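Local coordinates for probable TonB-dependent siderophore receptor PiuA (Acinetobacter baumannii, PDB 5FP1), which probably takes part in the first step of iron uptake by binding iron-chelating siderophores at the outer membrane, and may bind ferric enterobactin, at residues I98-Q107 with T289-N297; S322-Q333 with E354-Y365. One frame throughout, in Å; residues are numbered along the deposited sequence.

Interaction 1: residues I98-Q107 with T289-N297. With C8E ((hydroxyethyloxy)tri(ethyloxy)octane), chain J.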
loop_
_atom_site.group_PDB
_atom_site.type_symbol
_atom_site.label_atom_id
_atom_site.label_comp_id
_atom_site.label_asym_id
_atom_site.label_seq_id
_atom_site.Cartn_x
_atom_site.Cartn_y
_atom_site.Cartn_z
ATOM N N ILE A 98 6.265 3.087 7.842
ATOM C CA ILE A 98 7.680 2.910 7.560
ATOM C C ILE A 98 8.373 2.673 8.906
ATOM O O ILE A 98 8.347 3.532 9.794
ATOM C CB ILE A 98 8.266 4.127 6.810
ATOM C CG1 ILE A 98 9.779 3.967 6.622
ATOM C CG2 ILE A 98 8.013 5.420 7.550
ATOM C CD1 ILE A 98 10.128 3.219 5.359
ATOM N N ASP A 99 8.937 1.479 9.070
ATOM C CA ASP A 99 9.499 1.051 10.362
ATOM C C ASP A 99 8.586 1.398 11.517
ATOM O O ASP A 99 9.016 1.937 12.550
ATOM C CB ASP A 99 10.912 1.638 10.552
ATOM C CG ASP A 99 11.838 1.205 9.450
ATOM O OD1 ASP A 99 12.079 -0.015 9.345
ATOM O OD2 ASP A 99 12.253 2.052 8.620
ATOM N N GLY A 100 7.309 1.084 11.365
ATOM C CA GLY A 100 6.369 1.231 12.489
ATOM C C GLY A 100 5.831 2.609 12.748
ATOM O O GLY A 100 5.062 2.813 13.688
ATOM N N ILE A 101 6.186 3.565 11.900
ATOM C CA ILE A 101 5.655 4.923 12.023
ATOM C C ILE A 101 4.818 5.240 10.796
ATOM O O ILE A 101 5.249 4.974 9.669
ATOM C CB ILE A 101 6.813 5.923 12.172
ATOM C CG1 ILE A 101 7.491 5.652 13.527
ATOM C CG2 ILE A 101 6.312 7.364 12.057
ATOM C CD1 ILE A 101 8.503 6.691 13.962
ATOM N N ARG A 102 3.607 5.747 11.020
ATOM C CA ARG A 102 2.682 6.034 9.923
ATOM C C ARG A 102 3.273 7.095 8.989
ATOM O O ARG A 102 3.773 8.116 9.444
ATOM C CB ARG A 102 1.336 6.531 10.450
ATOM C CG ARG A 102 0.232 6.418 9.408
ATOM C CD ARG A 102 -1.004 7.222 9.763
ATOM N NE ARG A 102 -1.492 6.842 11.095
ATOM C CZ ARG A 102 -2.509 6.024 11.361
ATOM N NH1 ARG A 102 -3.226 5.464 10.386
ATOM N NH2 ARG A 102 -2.842 5.790 12.640
ATOM N N ASN A 103 3.211 6.837 7.691
ATOM C CA ASN A 103 3.675 7.789 6.701
ATOM C C ASN A 103 2.756 7.643 5.508
ATOM O O ASN A 103 3.156 7.111 4.455
ATOM C CB ASN A 103 5.124 7.464 6.325
ATOM C CG ASN A 103 5.776 8.565 5.513
ATOM O OD1 ASN A 103 5.760 9.726 5.901
ATOM N ND2 ASN A 103 6.350 8.202 4.386
ATOM N N SER A 104 1.508 8.054 5.696
ATOM C CA SER A 104 0.438 7.757 4.741
ATOM C C SER A 104 -0.011 8.943 3.910
ATOM O O SER A 104 -1.187 9.069 3.613
ATOM C CB SER A 104 -0.784 7.165 5.464
ATOM O OG SER A 104 -0.517 5.820 5.804
ATOM N N THR A 105 0.927 9.773 3.483
ATOM C CA THR A 105 0.669 10.691 2.403
ATOM C C THR A 105 0.723 9.926 1.103
ATOM O O THR A 105 1.431 8.903 0.990
ATOM C CB THR A 105 1.720 11.833 2.415
ATOM O OG1 THR A 105 3.026 11.269 2.562
ATOM C CG2 THR A 105 1.457 12.760 3.619
ATOM N N SER A 106 0.047 10.430 0.088
ATOM C CA SER A 106 0.037 9.692 -1.166
ATOM C C SER A 106 1.420 9.683 -1.831
ATOM O O SER A 106 2.039 10.735 -2.074
ATOM C CB SER A 106 -0.985 10.242 -2.120
ATOM O OG SER A 106 -1.081 9.415 -3.272
ATOM N N GLN A 107 1.858 8.476 -2.140
ATOM C CA GLN A 107 3.166 8.228 -2.745
ATOM C C GLN A 107 3.102 6.940 -3.547
ATOM O O GLN A 107 2.282 6.047 -3.265
ATOM C CB GLN A 107 4.228 8.006 -1.653
ATOM C CG GLN A 107 4.340 9.090 -0.614
ATOM C CD GLN A 107 5.104 8.655 0.633
ATOM O OE1 GLN A 107 4.698 8.931 1.788
ATOM N NE2 GLN A 107 6.234 8.053 0.415
ATOM N N THR A 289 11.857 7.073 19.315
ATOM C CA THR A 289 12.035 7.283 17.890
ATOM C C THR A 289 11.342 8.596 17.517
ATOM O O THR A 289 10.163 8.804 17.792
ATOM C CB THR A 289 11.478 6.111 17.075
ATOM O OG1 THR A 289 11.963 4.865 17.588
ATOM C CG2 THR A 289 11.860 6.233 15.582
ATOM N N ALA A 290 12.104 9.502 16.928
ATOM C CA ALA A 290 11.565 10.763 16.430
ATOM C C ALA A 290 11.698 10.734 14.902
ATOM O O ALA A 290 12.776 10.399 14.393
ATOM C CB ALA A 290 12.342 11.936 17.038
ATOM N N MET A 291 10.611 11.033 14.183
ATOM C CA MET A 291 10.595 10.992 12.695
ATOM C C MET A 291 9.988 12.271 12.152
ATOM O O MET A 291 8.960 12.731 12.617
ATOM C CB MET A 291 9.845 9.780 12.118
ATOM C CG MET A 291 9.381 9.945 10.622
ATOM S SD MET A 291 8.932 8.301 10.022
ATOM C CE MET A 291 7.905 8.756 8.654
ATOM N N TYR A 292 10.666 12.841 11.172
ATOM C CA TYR A 292 10.262 14.068 10.539
ATOM C C TYR A 292 10.060 13.710 9.061
ATOM O O TYR A 292 10.955 13.150 8.436
ATOM C CB TYR A 292 11.383 15.115 10.675
ATOM C CG TYR A 292 11.790 15.453 12.120
ATOM C CD1 TYR A 292 12.686 14.642 12.838
ATOM C CD2 TYR A 292 11.288 16.591 12.757
ATOM C CE1 TYR A 292 13.045 14.946 14.138
ATOM C CE2 TYR A 292 11.643 16.900 14.061
ATOM C CZ TYR A 292 12.523 16.075 14.735
ATOM O OH TYR A 292 12.871 16.387 16.018
ATOM N N ALA A 293 8.893 13.995 8.501
ATOM C CA ALA A 293 8.644 13.630 7.104
ATOM C C ALA A 293 8.131 14.816 6.321
ATOM O O ALA A 293 7.312 15.585 6.807
ATOM C CB ALA A 293 7.663 12.472 6.995
ATOM N N LYS A 294 8.608 14.948 5.094
ATOM C CA LYS A 294 8.106 15.976 4.195
ATOM C C LYS A 294 7.690 15.249 2.922
ATOM O O LYS A 294 8.438 14.412 2.407
ATOM C CB LYS A 294 9.189 17.017 3.898
ATOM C CG LYS A 294 8.788 17.990 2.794
ATOM C CD LYS A 294 8.929 19.426 3.224
ATOM C CE LYS A 294 8.425 20.390 2.173
ATOM N NZ LYS A 294 7.575 21.404 2.842
ATOM N N SER A 295 6.486 15.519 2.440
ATOM C CA SER A 295 5.965 14.777 1.301
ATOM C C SER A 295 5.221 15.725 0.367
ATOM O O SER A 295 4.269 16.403 0.787
ATOM C CB SER A 295 5.021 13.661 1.785
ATOM O OG SER A 295 4.592 12.845 0.696
ATOM N N LYS A 296 5.668 15.772 -0.887
ATOM C CA LYS A 296 5.044 16.596 -1.917
ATOM C C LYS A 296 4.538 15.758 -3.068
ATOM O O LYS A 296 5.141 14.759 -3.429
ATOM C CB LYS A 296 6.049 17.634 -2.444
ATOM C CG LYS A 296 6.597 18.500 -1.322
ATOM C CD LYS A 296 7.636 19.522 -1.785
ATOM C CE LYS A 296 6.998 20.574 -2.662
ATOM N NZ LYS A 296 7.733 21.869 -2.580
ATOM N N ASN A 297 3.421 16.184 -3.648
ATOM C CA ASN A 297 2.825 15.516 -4.776
ATOM C C ASN A 297 2.233 16.591 -5.663
ATOM O O ASN A 297 1.525 17.494 -5.184
ATOM C CB ASN A 297 1.747 14.535 -4.254
ATOM C CG ASN A 297 1.280 13.514 -5.279
ATOM O OD1 ASN A 297 1.901 13.273 -6.340
ATOM N ND2 ASN A 297 0.164 12.850 -4.933
HETATM C C1 C8E J . 3.656 20.546 11.673
HETATM C C2 C8E J . 4.414 19.246 11.827
HETATM C C3 C8E J . 5.873 19.397 11.398
HETATM C C4 C8E J . 6.763 19.784 12.575
HETATM C C5 C8E J . 8.210 20.023 12.157
HETATM C C6 C8E J . 8.779 18.802 11.454
HETATM C C7 C8E J . 8.520 18.836 9.947
HETATM C C8 C8E J . 9.508 17.950 9.202
HETATM O O9 C8E J . 9.990 18.668 8.066
HETATM C C10 C8E J . 10.720 17.866 7.125
HETATM C C11 C8E J . 11.693 16.893 7.793
HETATM O O12 C8E J . 12.597 16.329 6.829
HETATM O O HOH W 1 4.516 11.872 -2.850
HETATM O O HOH W 2 -0.117 10.108 -5.832
HETATM O O HOH W 3 2.427 13.167 -0.882
#
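Ile101, Asn103 and Thr105 follow Met291, Ala293 and Ser295 in the same direction, with the CA atoms of Asn103 and Ala293 7.7 Å apart. This spacing is too wide for backbone pairing, and the two chains meet through side chains and water. The contact is one between plug and barrel of a TonB-dependent receptor: residues 98-107 belong to the plug, and residues 289-297 lie on strand 284-304 of the surrounding barrel wall. A type I' turn from Ile98 to Ile101, closed by backbone bonds in both directions between these two residues, makes the tight hairpin that starts the plug segment.

Met291 packs against this hairpin. With CG anti to the backbone N (chi1 160°) and the rest of the chain extended, its thioether reaches across the interface. The SD atom lies 3.4 Å from Ile101 CG2, the two side chains sliding past each other in opposite directions. Ile98 crosses the methionine at about a right angle, its CG2 3.5 Å from Met291 CE, and Asn103 crosses it at a similar angle. The other branch of Ile101 extends to Thr289, CD1 to CG2 3.8 Å. Asn103 OD1 rests on the methyl of Ala293, 3.5 Å from CB.

The character then turns polar. Thr105 OG1 comes within 2.9 Å of Ser295 OG. Ser295 OG is hydrogen-bonded to Asn269 of the adjacent barrel strand. Asn297 points its OD1 at Gln265 of that same strand and uses ND2 on a water that also binds Ser106 OG. Two further waters each donate to Ser106 O: one spans to the backbone carbonyl of Lys296, while the other donates to Ser295 OG at 2.7 Å.

Interaction 2: residues S322-Q333 with E354-Y365; sequences SAITDSETFTDQ and EYSKQKTDKGGY. With C8E ((hydroxyethyloxy)tri(ethyloxy)octane), chain D; C8E ((hydroxyethyloxy)tri(ethyloxy)octane), chain J; C8E ((hydroxyethyloxy)tri(ethyloxy)octane), chain G.
Ser322 OG accepts a hydrogen bond from the backbone N of Tyr365 at 3.0 Å, and a water ties the same hydroxyl to Tyr365 O. Two residues on, Ile324 lays its CD1 methyl over one face of the Tyr365 ring in a CH-pi contact, 3.8 Å from the centroid. Its CG1 sits beside the backbone N (chi1 -50°), which swings the chain end toward the ring, whose hydroxyl is held by Asp298. Gly363 faces Ile324, and a detergent chain packs against both. Thr325 turns the other way and sets CG2 against the aliphatic part of Lys362, whose amino group forms a salt bridge with Asp411. Asp326 stands across from Asp361, the OD2 atoms 5.8 Å apart; Lys294 forms a salt bridge with Asp326, which would be expected to offset the proximity of the two like charges.

Strands 315-341 and 346-368 form an antiparallel hairpin in the barrel wall of this TonB-dependent receptor, paired here by backbone bonds from Ile324 to Asp332. Thr325, Ser327, Thr329, Thr331 and Gln333 are on the face touched by the plug; their even-numbered neighbours are on the other, where detergent lies. Ser327 OG is gripped by Gln358 NE2 at 2.9 Å, close to the plane of the amide. The stem of that glutamine passes Thr329, OG1 3.2 Å from Gln358 CG. Phe330 then meets Tyr355 edge against edge, CD2 to CD2 4.2 Å, the side chains crossing at about a right angle. Thr331 CG2 approaches Glu354 OE2. Gln333 lies alongside Glu354, pointing the same way, and its NE2 donates to OE1 at 2.9 Å from above the carboxylate plane (57° out of it).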
loop_
_atom_site.group_PDB
_atom_site.type_symbol
_atom_site.label_atom_id
_atom_site.label_comp_id
_atom_site.label_asym_id
_atom_site.label_seq_id
_atom_site.Cartn_x
_atom_site.Cartn_y
_atom_site.Cartn_z
ATOM N N SER A 322 -6.256 16.450 -10.981
ATOM C CA SER A 322 -5.056 17.097 -10.504
ATOM C C SER A 322 -5.089 17.283 -9.000
ATOM O O SER A 322 -6.161 17.248 -8.367
ATOM C CB SER A 322 -4.860 18.462 -11.159
ATOM O OG SER A 322 -5.728 19.428 -10.597
ATOM N N ALA A 323 -3.897 17.467 -8.446
ATOM C CA ALA A 323 -3.717 17.943 -7.073
ATOM C C ALA A 323 -2.292 18.459 -6.891
ATOM O O ALA A 323 -1.376 18.053 -7.603
ATOM C CB ALA A 323 -3.988 16.833 -6.068
ATOM N N ILE A 324 -2.121 19.329 -5.906
ATOM C CA ILE A 324 -0.821 19.802 -5.482
ATOM C C ILE A 324 -0.843 19.756 -3.972
ATOM O O ILE A 324 -1.639 20.463 -3.341
ATOM C CB ILE A 324 -0.566 21.272 -5.890
ATOM C CG1 ILE A 324 -0.874 21.518 -7.373
ATOM C CG2 ILE A 324 0.878 21.664 -5.544
ATOM C CD1 ILE A 324 -1.014 23.002 -7.725
ATOM N N THR A 325 -0.039 18.885 -3.381
ATOM C CA THR A 325 -0.033 18.749 -1.941
ATOM C C THR A 325 1.369 18.939 -1.388
ATOM O O THR A 325 2.371 18.524 -2.009
ATOM C CB THR A 325 -0.595 17.399 -1.445
ATOM O OG1 THR A 325 0.170 16.285 -1.968
ATOM C CG2 THR A 325 -2.066 17.265 -1.849
ATOM N N ASP A 326 1.408 19.456 -0.170
ATOM C CA ASP A 326 2.677 19.645 0.543
ATOM C C ASP A 326 2.417 19.373 2.006
ATOM O O ASP A 326 1.662 20.094 2.663
ATOM C CB ASP A 326 3.195 21.064 0.340
ATOM C CG ASP A 326 4.589 21.282 0.944
ATOM O OD1 ASP A 326 4.991 20.560 1.858
ATOM O OD2 ASP A 326 5.268 22.217 0.515
ATOM N N SER A 327 2.993 18.290 2.491
ATOM C CA SER A 327 2.739 17.829 3.835
ATOM C C SER A 327 4.021 17.724 4.663
ATOM O O SER A 327 5.048 17.272 4.169
ATOM C CB SER A 327 2.059 16.468 3.783
ATOM O OG SER A 327 1.939 15.912 5.088
ATOM N N GLU A 328 3.924 18.071 5.940
ATOM C CA GLU A 328 4.996 17.840 6.912
ATOM C C GLU A 328 4.442 17.138 8.129
ATOM O O GLU A 328 3.374 17.510 8.641
ATOM C CB GLU A 328 5.645 19.182 7.342
ATOM C CG GLU A 328 6.259 19.879 6.149
ATOM C CD GLU A 328 7.077 21.133 6.502
ATOM O OE1 GLU A 328 7.157 21.522 7.689
ATOM O OE2 GLU A 328 7.630 21.727 5.557
ATOM N N THR A 329 5.164 16.132 8.593
ATOM C CA THR A 329 4.697 15.350 9.742
ATOM C C THR A 329 5.832 15.158 10.742
ATOM O O THR A 329 6.963 14.896 10.356
ATOM C CB THR A 329 4.215 13.940 9.305
ATOM O OG1 THR A 329 3.274 14.058 8.221
ATOM C CG2 THR A 329 3.584 13.221 10.472
ATOM N N PHE A 330 5.521 15.290 12.020
ATOM C CA PHE A 330 6.444 14.905 13.088
ATOM C C PHE A 330 5.783 13.837 13.931
ATOM O O PHE A 330 4.624 13.991 14.338
ATOM C CB PHE A 330 6.769 16.090 14.009
ATOM C CG PHE A 330 7.556 15.684 15.248
ATOM C CD1 PHE A 330 8.867 15.267 15.145
ATOM C CD2 PHE A 330 6.957 15.681 16.489
ATOM C CE1 PHE A 330 9.585 14.865 16.268
ATOM C CE2 PHE A 330 7.662 15.278 17.612
ATOM C CZ PHE A 330 8.966 14.848 17.493
ATOM N N THR A 331 6.527 12.771 14.206
ATOM C CA THR A 331 6.042 11.705 15.078
ATOM C C THR A 331 7.117 11.380 16.112
ATOM O O THR A 331 8.302 11.314 15.779
ATOM C CB THR A 331 5.719 10.439 14.248
ATOM O OG1 THR A 331 4.796 10.776 13.202
ATOM C CG2 THR A 331 5.100 9.344 15.125
ATOM N N ASP A 332 6.701 11.162 17.352
ATOM C CA ASP A 332 7.604 10.617 18.365
ATOM C C ASP A 332 6.927 9.415 19.023
ATOM O O ASP A 332 5.782 9.521 19.465
ATOM C CB ASP A 332 7.944 11.661 19.408
ATOM C CG ASP A 332 9.098 11.225 20.294
ATOM O OD1 ASP A 332 8.908 10.282 21.109
ATOM O OD2 ASP A 332 10.208 11.761 20.105
ATOM N N GLN A 333 7.633 8.293 19.067
ATOM C CA GLN A 333 7.171 7.083 19.777
ATOM C C GLN A 333 8.168 6.744 20.882
ATOM O O GLN A 333 9.369 6.615 20.627
ATOM C CB GLN A 333 7.141 5.872 18.852
ATOM C CG GLN A 333 6.189 5.971 17.702
ATOM C CD GLN A 333 6.238 4.736 16.815
ATOM O OE1 GLN A 333 7.264 4.067 16.728
ATOM N NE2 GLN A 333 5.134 4.455 16.129
ATOM N N GLU A 354 2.698 7.696 22.060
ATOM C CA GLU A 354 3.027 8.279 20.772
ATOM C C GLU A 354 2.381 9.639 20.624
ATOM O O GLU A 354 1.279 9.880 21.144
ATOM C CB GLU A 354 2.595 7.326 19.653
ATOM C CG GLU A 354 2.939 7.873 18.274
ATOM C CD GLU A 354 2.666 6.898 17.131
ATOM O OE1 GLU A 354 2.840 5.671 17.305
ATOM O OE2 GLU A 354 2.309 7.378 16.047
ATOM N N TYR A 355 3.075 10.538 19.931
ATOM C CA TYR A 355 2.529 11.825 19.564
ATOM C C TYR A 355 2.811 12.046 18.077
ATOM O O TYR A 355 3.889 11.765 17.616
ATOM C CB TYR A 355 3.200 12.935 20.356
ATOM C CG TYR A 355 2.826 14.304 19.851
ATOM C CD1 TYR A 355 1.615 14.871 20.177
ATOM C CD2 TYR A 355 3.662 15.002 18.986
ATOM C CE1 TYR A 355 1.245 16.107 19.693
ATOM C CE2 TYR A 355 3.295 16.243 18.494
ATOM C CZ TYR A 355 2.095 16.789 18.858
ATOM O OH TYR A 355 1.718 18.021 18.374
ATOM N N SER A 356 1.859 12.585 17.338
ATOM C CA SER A 356 2.178 13.052 15.981
ATOM C C SER A 356 1.386 14.253 15.593
ATOM O O SER A 356 0.264 14.461 16.056
ATOM C CB SER A 356 1.951 11.970 14.919
ATOM O OG SER A 356 0.616 11.576 14.916
ATOM N N LYS A 357 1.965 15.045 14.707
ATOM C CA LYS A 357 1.258 16.180 14.176
ATOM C C LYS A 357 1.620 16.350 12.714
ATOM O O LYS A 357 2.795 16.337 12.341
ATOM C CB LYS A 357 1.570 17.455 14.957
ATOM C CG LYS A 357 0.709 18.618 14.506
ATOM C CD LYS A 357 1.065 19.907 15.244
ATOM C CE LYS A 357 0.060 20.993 14.933
ATOM N NZ LYS A 357 0.225 22.123 15.893
ATOM N N GLN A 358 0.592 16.490 11.900
ATOM C CA GLN A 358 0.762 16.592 10.459
ATOM C C GLN A 358 0.047 17.830 9.966
ATOM O O GLN A 358 -1.087 18.084 10.346
ATOM C CB GLN A 358 0.165 15.373 9.772
ATOM C CG GLN A 358 0.407 15.362 8.283
ATOM C CD GLN A 358 -0.196 14.145 7.569
ATOM O OE1 GLN A 358 -0.806 13.235 8.176
ATOM N NE2 GLN A 358 -0.052 14.149 6.263
ATOM N N LYS A 359 0.697 18.565 9.069
ATOM C CA LYS A 359 0.096 19.728 8.431
ATOM C C LYS A 359 0.275 19.630 6.926
ATOM O O LYS A 359 1.377 19.372 6.421
ATOM C CB LYS A 359 0.722 21.041 8.921
ATOM C CG LYS A 359 0.554 21.271 10.420
ATOM C CD LYS A 359 0.850 22.711 10.858
ATOM C CE LYS A 359 -0.268 23.693 10.478
ATOM N NZ LYS A 359 -1.411 23.753 11.456
ATOM N N THR A 360 -0.814 19.870 6.217
ATOM C CA THR A 360 -0.869 19.687 4.745
ATOM C C THR A 360 -1.528 20.882 4.117
ATOM O O THR A 360 -2.584 21.321 4.591
ATOM C CB THR A 360 -1.701 18.424 4.364
ATOM O OG1 THR A 360 -1.068 17.267 4.910
ATOM C CG2 THR A 360 -1.800 18.228 2.832
ATOM N N ASP A 361 -0.897 21.413 3.065
ATOM C CA ASP A 361 -1.521 22.356 2.151
ATOM C C ASP A 361 -1.966 21.619 0.889
ATOM O O ASP A 361 -1.221 20.797 0.353
ATOM C CB ASP A 361 -0.520 23.450 1.744
ATOM C CG ASP A 361 -0.227 24.443 2.879
ATOM O OD1 ASP A 361 -1.074 24.606 3.761
ATOM O OD2 ASP A 361 0.833 25.093 2.852
ATOM N N LYS A 362 -3.165 21.914 0.399
ATOM C CA LYS A 362 -3.652 21.272 -0.818
ATOM C C LYS A 362 -4.232 22.270 -1.790
ATOM O O LYS A 362 -5.048 23.139 -1.415
ATOM C CB LYS A 362 -4.717 20.206 -0.489
ATOM C CG LYS A 362 -5.178 19.369 -1.692
ATOM C CD LYS A 362 -6.381 19.930 -2.441
ATOM C CE LYS A 362 -6.755 19.075 -3.652
ATOM N NZ LYS A 362 -7.880 19.598 -4.472
ATOM N N GLY A 363 -3.858 22.096 -3.060
ATOM C CA GLY A 363 -4.446 22.850 -4.167
ATOM C C GLY A 363 -4.639 21.929 -5.362
ATOM O O GLY A 363 -4.469 20.678 -5.275
ATOM N N GLY A 364 -4.927 22.541 -6.496
ATOM C CA GLY A 364 -5.067 21.804 -7.744
ATOM C C GLY A 364 -4.928 22.790 -8.866
ATOM O O GLY A 364 -4.564 23.968 -8.631
ATOM N N TYR A 365 -5.237 22.349 -10.076
ATOM C CA TYR A 365 -5.039 23.192 -11.262
ATOM C C TYR A 365 -6.343 23.629 -11.868
ATOM O O TYR A 365 -7.296 22.831 -11.985
ATOM C CB TYR A 365 -4.155 22.507 -12.316
ATOM C CG TYR A 365 -2.711 22.397 -11.880
ATOM C CD1 TYR A 365 -1.836 23.475 -11.989
ATOM C CD2 TYR A 365 -2.224 21.222 -11.324
ATOM C CE1 TYR A 365 -0.523 23.380 -11.570
ATOM C CE2 TYR A 365 -0.918 21.119 -10.915
ATOM C CZ TYR A 365 -0.071 22.202 -11.023
ATOM O OH TYR A 365 1.220 22.063 -10.568
HETATM C C1 C8E D . 1.120 23.043 -1.839
HETATM C C2 C8E D . -0.310 23.338 -2.243
HETATM C C3 C8E D . -0.360 24.729 -2.864
HETATM C C4 C8E D . -1.137 24.730 -4.164
HETATM C C5 C8E D . -1.737 26.093 -4.472
HETATM C C6 C8E D . -0.702 27.203 -4.530
HETATM C C7 C8E D . -1.397 28.506 -4.885
HETATM C C8 C8E D . -0.622 29.313 -5.913
HETATM O O9 C8E D . -1.366 30.503 -6.186
HETATM C C1 C8E J . 3.656 20.546 11.673
HETATM C C2 C8E J . 4.414 19.246 11.827
HETATM C C3 C8E J . 5.873 19.397 11.398
HETATM C C4 C8E J . 6.763 19.784 12.575
HETATM C C5 C8E J . 8.210 20.023 12.157
HETATM C C6 C8E J . 8.779 18.802 11.454
HETATM C C7 C8E J . 8.520 18.836 9.947
HETATM C C8 C8E J . 9.508 17.950 9.202
HETATM O O9 C8E J . 9.990 18.668 8.066
HETATM C C10 C8E J . 10.720 17.866 7.125
HETATM C C11 C8E J . 11.693 16.893 7.793
HETATM O O12 C8E J . 12.597 16.329 6.829
HETATM C C1 C8E G . -3.475 25.877 0.355
HETATM C C2 C8E G . -3.602 26.692 1.639
HETATM C C3 C8E G . -5.049 27.072 1.903
HETATM C C4 C8E G . -5.238 27.943 3.138
HETATM C C5 C8E G . -6.521 27.594 3.892
HETATM C C6 C8E G . -7.091 28.810 4.638
HETATM C C7 C8E G . -6.425 29.082 5.983
HETATM C C8 C8E G . -7.195 30.168 6.738
HETATM O O9 C8E G . -7.441 29.770 8.088
HETATM O O HOH W 4 -8.244 20.392 -11.563
HETATM O O HOH W 5 -7.876 18.794 -7.075
HETATM O O HOH W 6 2.490 21.781 5.307
#

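Strands 284-304 and 315-341 are neighbours in the barrel wall, and the centres of interactions 1 and 2 lie about 9 Å apart. A probable backbone hydrogen bond, Asn297 O to Thr325 N at 2.8 Å, is one of the joins between them. On the outer face, Lys294 NZ forms a salt bridge with Glu328 OE2 at 2.7 Å, and the rings of Tyr292 and Phe330 meet, CE2 to CD1 3.4 Å. One detergent molecule packs on both contacts here. On the inner face the plug reaches across the hairpin: Thr105 CG2 lies 3.3 Å from Gln358 NE2, and Gly100 O accepts a hydrogen bond from Gln333 NE2.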